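PDB 3TW5: transglutaminase elicitor from Phytophthora sojae, which probably catalyses the cross-linking of protein glutamine side chains to amines as a transglutaminase, and acts as a molecular pattern recognised by plant innate immunity. Local coordinates for residues A[73-78]-A[348-353]; A[125-130]-A[164-169]. The protein carries 1 engineered substitution. One frame throughout, in Å; residues are numbered along the deposited sequence.

Contact 1: residues A[73-78]-A[348-353]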
ATOM      1  N   LYS A  73       4.445   3.590 -30.419  1.00 49.94           N
ATOM      2  CA  LYS A  73       5.892   3.604 -30.193  1.00 49.96           C
ATOM      3  C   LYS A  73       6.346   4.711 -29.235  1.00 49.91           C
ATOM      4  O   LYS A  73       7.140   4.451 -28.334  1.00 49.91           O
ATOM      5  CB  LYS A  73       6.658   3.694 -31.521  1.00 49.92           C
ATOM      6  N   THR A  74       5.835   5.930 -29.417  1.00 49.80           N
ATOM      7  CA  THR A  74       6.273   7.071 -28.598  1.00 49.70           C
ATOM      8  C   THR A  74       5.628   7.117 -27.215  1.00 49.43           C
ATOM      9  O   THR A  74       6.268   7.549 -26.254  1.00 49.45           O
ATOM     10  CB  THR A  74       6.081   8.447 -29.303  1.00 49.79           C
ATOM     11  OG1 THR A  74       4.720   8.600 -29.718  1.00 49.99           O
ATOM     12  CG2 THR A  74       7.015   8.593 -30.509  1.00 49.83           C
ATOM     13  N   PHE A  75       4.372   6.680 -27.115  1.00 49.05           N
ATOM     14  CA  PHE A  75       3.688   6.632 -25.820  1.00 48.75           C
ATOM     15  C   PHE A  75       4.282   5.567 -24.903  1.00 48.58           C
ATOM     16  O   PHE A  75       4.474   5.810 -23.713  1.00 48.55           O
ATOM     17  CB  PHE A  75       2.178   6.421 -25.974  1.00 48.75           C
ATOM     18  CG  PHE A  75       1.445   6.329 -24.660  1.00 48.88           C
ATOM     19  CD1 PHE A  75       1.211   7.467 -23.892  1.00 49.01           C
ATOM     20  CD2 PHE A  75       0.993   5.102 -24.183  1.00 48.90           C
ATOM     21  CE1 PHE A  75       0.538   7.383 -22.673  1.00 48.92           C
ATOM     22  CE2 PHE A  75       0.319   5.011 -22.965  1.00 48.85           C
ATOM     23  CZ  PHE A  75       0.093   6.151 -22.211  1.00 48.78           C
ATOM     24  N   MET A  76       4.566   4.391 -25.459  1.00 48.43           N
ATOM     25  CA  MET A  76       5.196   3.315 -24.699  1.00 48.24           C
ATOM     26  C   MET A  76       6.627   3.690 -24.312  1.00 48.20           C
ATOM     27  O   MET A  76       7.103   3.317 -23.238  1.00 48.20           O
ATOM     28  CB  MET A  76       5.181   2.000 -25.483  1.00 48.26           C
ATOM     29  CG  MET A  76       3.784   1.438 -25.778  1.00 48.27           C
ATOM     30  SD  MET A  76       3.741  -0.347 -26.101  1.00 47.82           S
ATOM     31  CE  MET A  76       5.002  -0.532 -27.370  1.00 48.33           C
ATOM     32  N   ASP A  77       7.303   4.436 -25.186  1.00 48.11           N
ATOM     33  CA  ASP A  77       8.645   4.935 -24.896  1.00 48.14           C
ATOM     34  C   ASP A  77       8.623   5.954 -23.764  1.00 47.99           C
ATOM     35  O   ASP A  77       9.559   6.019 -22.964  1.00 48.01           O
ATOM     36  CB  ASP A  77       9.289   5.545 -26.144  1.00 48.34           C
ATOM     37  CG  ASP A  77       9.775   4.495 -27.132  1.00 48.64           C
ATOM     38  OD1 ASP A  77      10.154   4.879 -28.257  1.00 49.05           O
ATOM     39  OD2 ASP A  77       9.774   3.288 -26.797  1.00 48.87           O
ATOM     40  N   ALA A  78       7.552   6.744 -23.708  1.00 47.71           N
ATOM     41  CA  ALA A  78       7.355   7.715 -22.638  1.00 47.48           C
ATOM     42  C   ALA A  78       7.164   7.000 -21.310  1.00 47.38           C
ATOM     43  O   ALA A  78       7.766   7.377 -20.304  1.00 47.43           O
ATOM     44  CB  ALA A  78       6.168   8.600 -22.938  1.00 47.50           C
ATOM     45  N   VAL A 348       3.712  11.392 -18.700  1.00 39.87           N
ATOM     46  CA  VAL A 348       3.789  10.313 -19.693  1.00 39.96           C
ATOM     47  C   VAL A 348       2.699  10.466 -20.756  1.00 39.95           C
ATOM     48  O   VAL A 348       2.709   9.770 -21.772  1.00 40.11           O
ATOM     49  CB  VAL A 348       3.729   8.886 -19.056  1.00 39.92           C
ATOM     50  CG1 VAL A 348       4.686   8.766 -17.879  1.00 39.82           C
ATOM     51  CG2 VAL A 348       2.315   8.523 -18.635  1.00 40.00           C
ATOM     52  N   GLY A 349       1.763  11.379 -20.513  1.00 39.94           N
ATOM     53  CA  GLY A 349       0.677  11.645 -21.449  1.00 40.05           C
ATOM     54  C   GLY A 349      -0.604  10.928 -21.087  1.00 40.09           C
ATOM     55  O   GLY A 349      -1.510  10.799 -21.912  1.00 40.17           O
ATOM     56  N   LEU A 350      -0.678  10.467 -19.844  1.00 40.17           N
ATOM     57  CA  LEU A 350      -1.830   9.730 -19.362  1.00 40.35           C
ATOM     58  C   LEU A 350      -2.821  10.710 -18.741  1.00 40.51           C
ATOM     59  O   LEU A 350      -2.537  11.319 -17.709  1.00 40.56           O
ATOM     60  CB  LEU A 350      -1.371   8.682 -18.345  1.00 40.32           C
ATOM     61  CG  LEU A 350      -2.103   7.352 -18.152  1.00 40.23           C
ATOM     62  CD1 LEU A 350      -2.398   6.647 -19.461  1.00 40.22           C
ATOM     63  CD2 LEU A 350      -1.261   6.463 -17.265  1.00 40.12           C
ATOM     64  N   SER A 351      -3.971  10.874 -19.391  1.00 40.72           N
ATOM     65  CA  SER A 351      -5.021  11.765 -18.904  1.00 41.06           C
ATOM     66  C   SER A 351      -5.939  11.045 -17.924  1.00 41.36           C
ATOM     67  O   SER A 351      -6.517  10.006 -18.254  1.00 41.51           O
ATOM     68  CB  SER A 351      -5.846  12.319 -20.068  1.00 41.01           C
ATOM     69  OG  SER A 351      -7.032  12.945 -19.596  1.00 40.92           O
ATOM     70  N   TYR A 352      -6.079  11.612 -16.727  1.00 41.64           N
ATOM     71  CA  TYR A 352      -6.962  11.059 -15.701  1.00 41.93           C
ATOM     72  C   TYR A 352      -8.427  11.203 -16.102  1.00 42.17           C
ATOM     73  O   TYR A 352      -9.272  10.425 -15.662  1.00 42.31           O
ATOM     74  CB  TYR A 352      -6.695  11.720 -14.342  1.00 41.94           C
ATOM     75  CG  TYR A 352      -7.522  11.183 -13.187  1.00 42.14           C
ATOM     76  CD1 TYR A 352      -7.646   9.810 -12.964  1.00 42.32           C
ATOM     77  CD2 TYR A 352      -8.161  12.052 -12.302  1.00 42.25           C
ATOM     78  CE1 TYR A 352      -8.401   9.316 -11.899  1.00 42.44           C
ATOM     79  CE2 TYR A 352      -8.916  11.567 -11.231  1.00 42.40           C
ATOM     80  CZ  TYR A 352      -9.031  10.200 -11.038  1.00 42.45           C
ATOM     81  OH  TYR A 352      -9.773   9.714  -9.988  1.00 42.48           O
ATOM     82  N   ALA A 353      -8.715  12.192 -16.946  1.00 42.50           N
ATOM     83  CA  ALA A 353     -10.056  12.387 -17.487  1.00 42.71           C
ATOM     84  C   ALA A 353     -10.461  11.191 -18.348  1.00 42.86           C
ATOM     85  O   ALA A 353     -11.580  10.688 -18.233  1.00 42.87           O
ATOM     86  CB  ALA A 353     -10.121  13.677 -18.290  1.00 42.64           C
TER
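The F75 ring meets 348-353 mainly at its edge. L350 CD1 lies near the ring plane, 3.7 Å from F75 CZ. The carbonyl carbon of G349 also lies near that plane, 4.0 Å from F75 CE1. V348 O comes in obliquely, 3.4 Å from F75 CE1. The ring of Y64, in helix 60-67, also meets F75, with the planes about 30° apart. With CG anti to the backbone N (chi1 178°), the F75 ring is directed at V348, G349 and L350. The F75 and L350 side chains cross at about a right angle. A78, one turn further along the helix, has its CB 3.8 Å from V348 O. No hydrogen bond joins the segments.

The contact brings helix 72-82 to the loop before the C-terminal helix 352-364, across 269 intervening residues. The family belongs to the papain-like peptidase clan. G349 has a positive phi of 98°, where a side chain would press on V348 O, which suits glycine. S351 is the N-cap of the following helix, and A353 N donates a weak capping bond to S351 OG (3.2 Å). L350 also packs on L160 and L163 of helix 154-167. A78 borders a bound cyclohexylpropylsulfonic acid, likely a component of the crystallisation solution.

Contact 2: residues A[125-130]-A[164-169]. Engineered in segment 125-130: S128 (natural residue Cys).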
ATOM      1  N   PHE A 125      11.545  -2.662  -7.544  1.00 54.96           N
ATOM      2  CA  PHE A 125      11.216  -1.341  -8.089  1.00 53.79           C
ATOM      3  C   PHE A 125       9.854  -1.388  -8.770  1.00 52.95           C
ATOM      4  O   PHE A 125       9.619  -2.234  -9.633  1.00 52.97           O
ATOM      5  CB  PHE A 125      12.272  -0.914  -9.114  1.00 53.93           C
ATOM      6  CG  PHE A 125      13.543  -0.365  -8.516  1.00 53.99           C
ATOM      7  CD1 PHE A 125      14.408   0.390  -9.301  1.00 54.09           C
ATOM      8  CD2 PHE A 125      13.881  -0.592  -7.182  1.00 54.09           C
ATOM      9  CE1 PHE A 125      15.591   0.906  -8.772  1.00 54.16           C
ATOM     10  CE2 PHE A 125      15.060  -0.076  -6.645  1.00 54.07           C
ATOM     11  CZ  PHE A 125      15.914   0.674  -7.440  1.00 54.07           C
ATOM     12  N   GLY A 126       8.960  -0.487  -8.375  1.00 51.85           N
ATOM     13  CA  GLY A 126       7.615  -0.447  -8.941  1.00 50.27           C
ATOM     14  C   GLY A 126       6.773   0.720  -8.466  1.00 49.32           C
ATOM     15  O   GLY A 126       7.295   1.739  -8.011  1.00 49.22           O
ATOM     16  N   ILE A 127       5.458   0.565  -8.579  1.00 48.23           N
ATOM     17  CA  ILE A 127       4.514   1.620  -8.221  1.00 47.09           C
ATOM     18  C   ILE A 127       3.475   1.155  -7.190  1.00 46.48           C
ATOM     19  O   ILE A 127       2.283   1.455  -7.309  1.00 46.29           O
ATOM     20  CB  ILE A 127       3.823   2.230  -9.475  1.00 47.12           C
ATOM     21  CG1 ILE A 127       3.177   1.138 -10.336  1.00 46.96           C
ATOM     22  CG2 ILE A 127       4.820   3.042 -10.293  1.00 47.07           C
ATOM     23  CD1 ILE A 127       2.106   1.647 -11.273  1.00 46.95           C
ATOM     24  N   SER A 128       3.939   0.428  -6.174  1.00 45.53           N
ATOM     25  CA  SER A 128       3.074  -0.030  -5.083  1.00 44.61           C
ATOM     26  C   SER A 128       2.504   1.152  -4.306  1.00 44.01           C
ATOM     27  O   SER A 128       1.385   1.086  -3.792  1.00 43.73           O
ATOM     28  CB  SER A 128       3.842  -0.955  -4.136  1.00 44.73           C
ATOM     29  OG  SER A 128       4.856  -0.250  -3.441  1.00 44.48           O
ATOM     30  N   HIS A 129       3.290   2.225  -4.235  1.00 43.15           N
ATOM     31  CA  HIS A 129       2.892   3.482  -3.599  1.00 42.44           C
ATOM     32  C   HIS A 129       1.750   4.164  -4.350  1.00 42.03           C
ATOM     33  O   HIS A 129       1.059   5.019  -3.795  1.00 41.96           O
ATOM     34  CB  HIS A 129       4.088   4.428  -3.536  1.00 42.39           C
ATOM     35  CG  HIS A 129       4.657   4.766  -4.880  1.00 42.36           C
ATOM     36  ND1 HIS A 129       5.703   4.068  -5.443  1.00 42.29           N
ATOM     37  CD2 HIS A 129       4.310   5.718  -5.780  1.00 42.21           C
ATOM     38  CE1 HIS A 129       5.982   4.579  -6.629  1.00 42.25           C
ATOM     39  NE2 HIS A 129       5.150   5.580  -6.858  1.00 42.07           N
ATOM     40  N   ALA A 130       1.573   3.789  -5.615  1.00 41.42           N
ATOM     41  CA  ALA A 130       0.543   4.364  -6.472  1.00 40.84           C
ATOM     42  C   ALA A 130      -0.700   3.479  -6.551  1.00 40.56           C
ATOM     43  O   ALA A 130      -1.825   3.986  -6.576  1.00 40.52           O
ATOM     44  CB  ALA A 130       1.101   4.621  -7.854  1.00 40.88           C
ATOM     45  N   VAL A 164      -1.378   6.654 -13.360  1.00 35.43           N
ATOM     46  CA  VAL A 164      -1.919   7.999 -13.182  1.00 35.54           C
ATOM     47  C   VAL A 164      -1.551   8.499 -11.791  1.00 35.73           C
ATOM     48  O   VAL A 164      -0.974   9.576 -11.650  1.00 35.94           O
ATOM     49  CB  VAL A 164      -3.455   8.049 -13.386  1.00 35.51           C
ATOM     50  CG1 VAL A 164      -4.040   9.356 -12.851  1.00 35.29           C
ATOM     51  CG2 VAL A 164      -3.802   7.884 -14.851  1.00 35.41           C
ATOM     52  N   TYR A 165      -1.858   7.695 -10.776  1.00 35.99           N
ATOM     53  CA  TYR A 165      -1.577   8.039  -9.382  1.00 36.20           C
ATOM     54  C   TYR A 165      -0.094   8.272  -9.112  1.00 36.77           C
ATOM     55  O   TYR A 165       0.260   9.047  -8.225  1.00 37.00           O
ATOM     56  CB  TYR A 165      -2.119   6.959  -8.450  1.00 35.74           C
ATOM     57  CG  TYR A 165      -3.553   7.172  -8.026  1.00 34.95           C
ATOM     58  CD1 TYR A 165      -3.868   7.424  -6.694  1.00 34.62           C
ATOM     59  CD2 TYR A 165      -4.591   7.121  -8.951  1.00 34.38           C
ATOM     60  CE1 TYR A 165      -5.183   7.617  -6.293  1.00 34.20           C
ATOM     61  CE2 TYR A 165      -5.907   7.312  -8.561  1.00 34.21           C
ATOM     62  CZ  TYR A 165      -6.194   7.557  -7.230  1.00 34.09           C
ATOM     63  OH  TYR A 165      -7.494   7.751  -6.835  1.00 34.12           O
ATOM     64  N   ASP A 166       0.766   7.604  -9.875  1.00 37.52           N
ATOM     65  CA  ASP A 166       2.201   7.841  -9.781  1.00 38.28           C
ATOM     66  C   ASP A 166       2.561   9.207 -10.355  1.00 38.86           C
ATOM     67  O   ASP A 166       3.368   9.932  -9.774  1.00 39.14           O
ATOM     68  CB  ASP A 166       2.989   6.750 -10.506  1.00 38.15           C
ATOM     69  CG  ASP A 166       4.476   7.047 -10.561  1.00 38.17           C
ATOM     70  OD1 ASP A 166       5.165   6.867  -9.536  1.00 38.20           O
ATOM     71  OD2 ASP A 166       4.957   7.463 -11.634  1.00 38.35           O
ATOM     72  N   GLY A 167       1.958   9.548 -11.490  1.00 39.53           N
ATOM     73  CA  GLY A 167       2.278  10.782 -12.197  1.00 40.49           C
ATOM     74  C   GLY A 167       1.656  12.027 -11.599  1.00 41.14           C
ATOM     75  O   GLY A 167       2.198  13.124 -11.729  1.00 41.28           O
ATOM     76  N   ALA A 168       0.514  11.856 -10.942  1.00 41.79           N
ATOM     77  CA  ALA A 168      -0.209  12.974 -10.355  1.00 42.51           C
ATOM     78  C   ALA A 168       0.191  13.206  -8.903  1.00 43.04           C
ATOM     79  O   ALA A 168       0.674  12.297  -8.223  1.00 43.12           O
ATOM     80  CB  ALA A 168      -1.709  12.747 -10.463  1.00 42.38           C
ATOM     81  N   ARG A 169      -0.004  14.437  -8.443  1.00 43.91           N
ATOM     82  CA  ARG A 169       0.152  14.770  -7.037  1.00 44.62           C
ATOM     83  C   ARG A 169      -1.059  14.234  -6.281  1.00 45.04           C
ATOM     84  O   ARG A 169      -2.188  14.680  -6.503  1.00 45.16           O
ATOM     85  CB  ARG A 169       0.276  16.286  -6.846  1.00 44.51           C
TER
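A130 and D166 bring the backbones closest, with their CA atoms 5.1 Å apart, where the first turn of helix 128-137 meets the last turn of helix 154-167. A130 fits against the second helix with its methyl group. A130 CB lies 3.6 Å from D166 N and 4.0 Å from Y165 CB. The A130 carbonyl faces Y165 as well, with A130 O 3.5 Å from Y165 CB. From there the Y165 ring leads away, past P133, A134 and L137 of helix 128-137, and its hydroxyl bonds to E138.

The polar part of the contact joins H129 to D166. H129 NE2 donates to D166 OD1 over 3.0 Å, and the bond is nearly straight at 167°. The acceptor sits in the imidazole plane, at the ring edge. D166 OD1 accepts the N-H with its anti lone pair, on the side turned from OD2. The ring and carboxylate planes are 53° apart. D166 CG stands anti to the backbone N (chi1 174°), which carries the carboxylate out to the histidine. I127 CG2 crosses beside this group, 4.0 Å from D166 CG, so a methyl packs next to the acid.

I127 is the N-cap residue of helix 128-137. S128 follows it and is an engineered residue, cysteine in the natural protein. A cysteine in the first turn of a helix is consistent with the nucleophile position of papain-like enzymes.

The two D166 oxygens have separate donors: H129 for OD1, and N83 ND2 for OD2. Two such bonds, one at each oxygen, should fix the rotation of the carboxylate.

How the contacts relate
Both contacts are largely buried, but contact 2 lies nearer the middle of the chain, about 11 Å from its centre against 24 Å for contact 1. Their centres are about 14 Å apart. Helix 154-167 connects them: V164 CG2 packs on L350 CG of contact 1 at 3.8 Å, and V164 CG1 on Y352 CD1. E138 is a second link, since its two carboxylate oxygens take the hydroxyls of Y352 and Y165. The chemistry differs. Contact 1 joins a helix to a loop by ring, methyl and carbonyl packing alone. Contact 2 joins two helix ends and adds a histidine-carboxylate bond on its more exposed side.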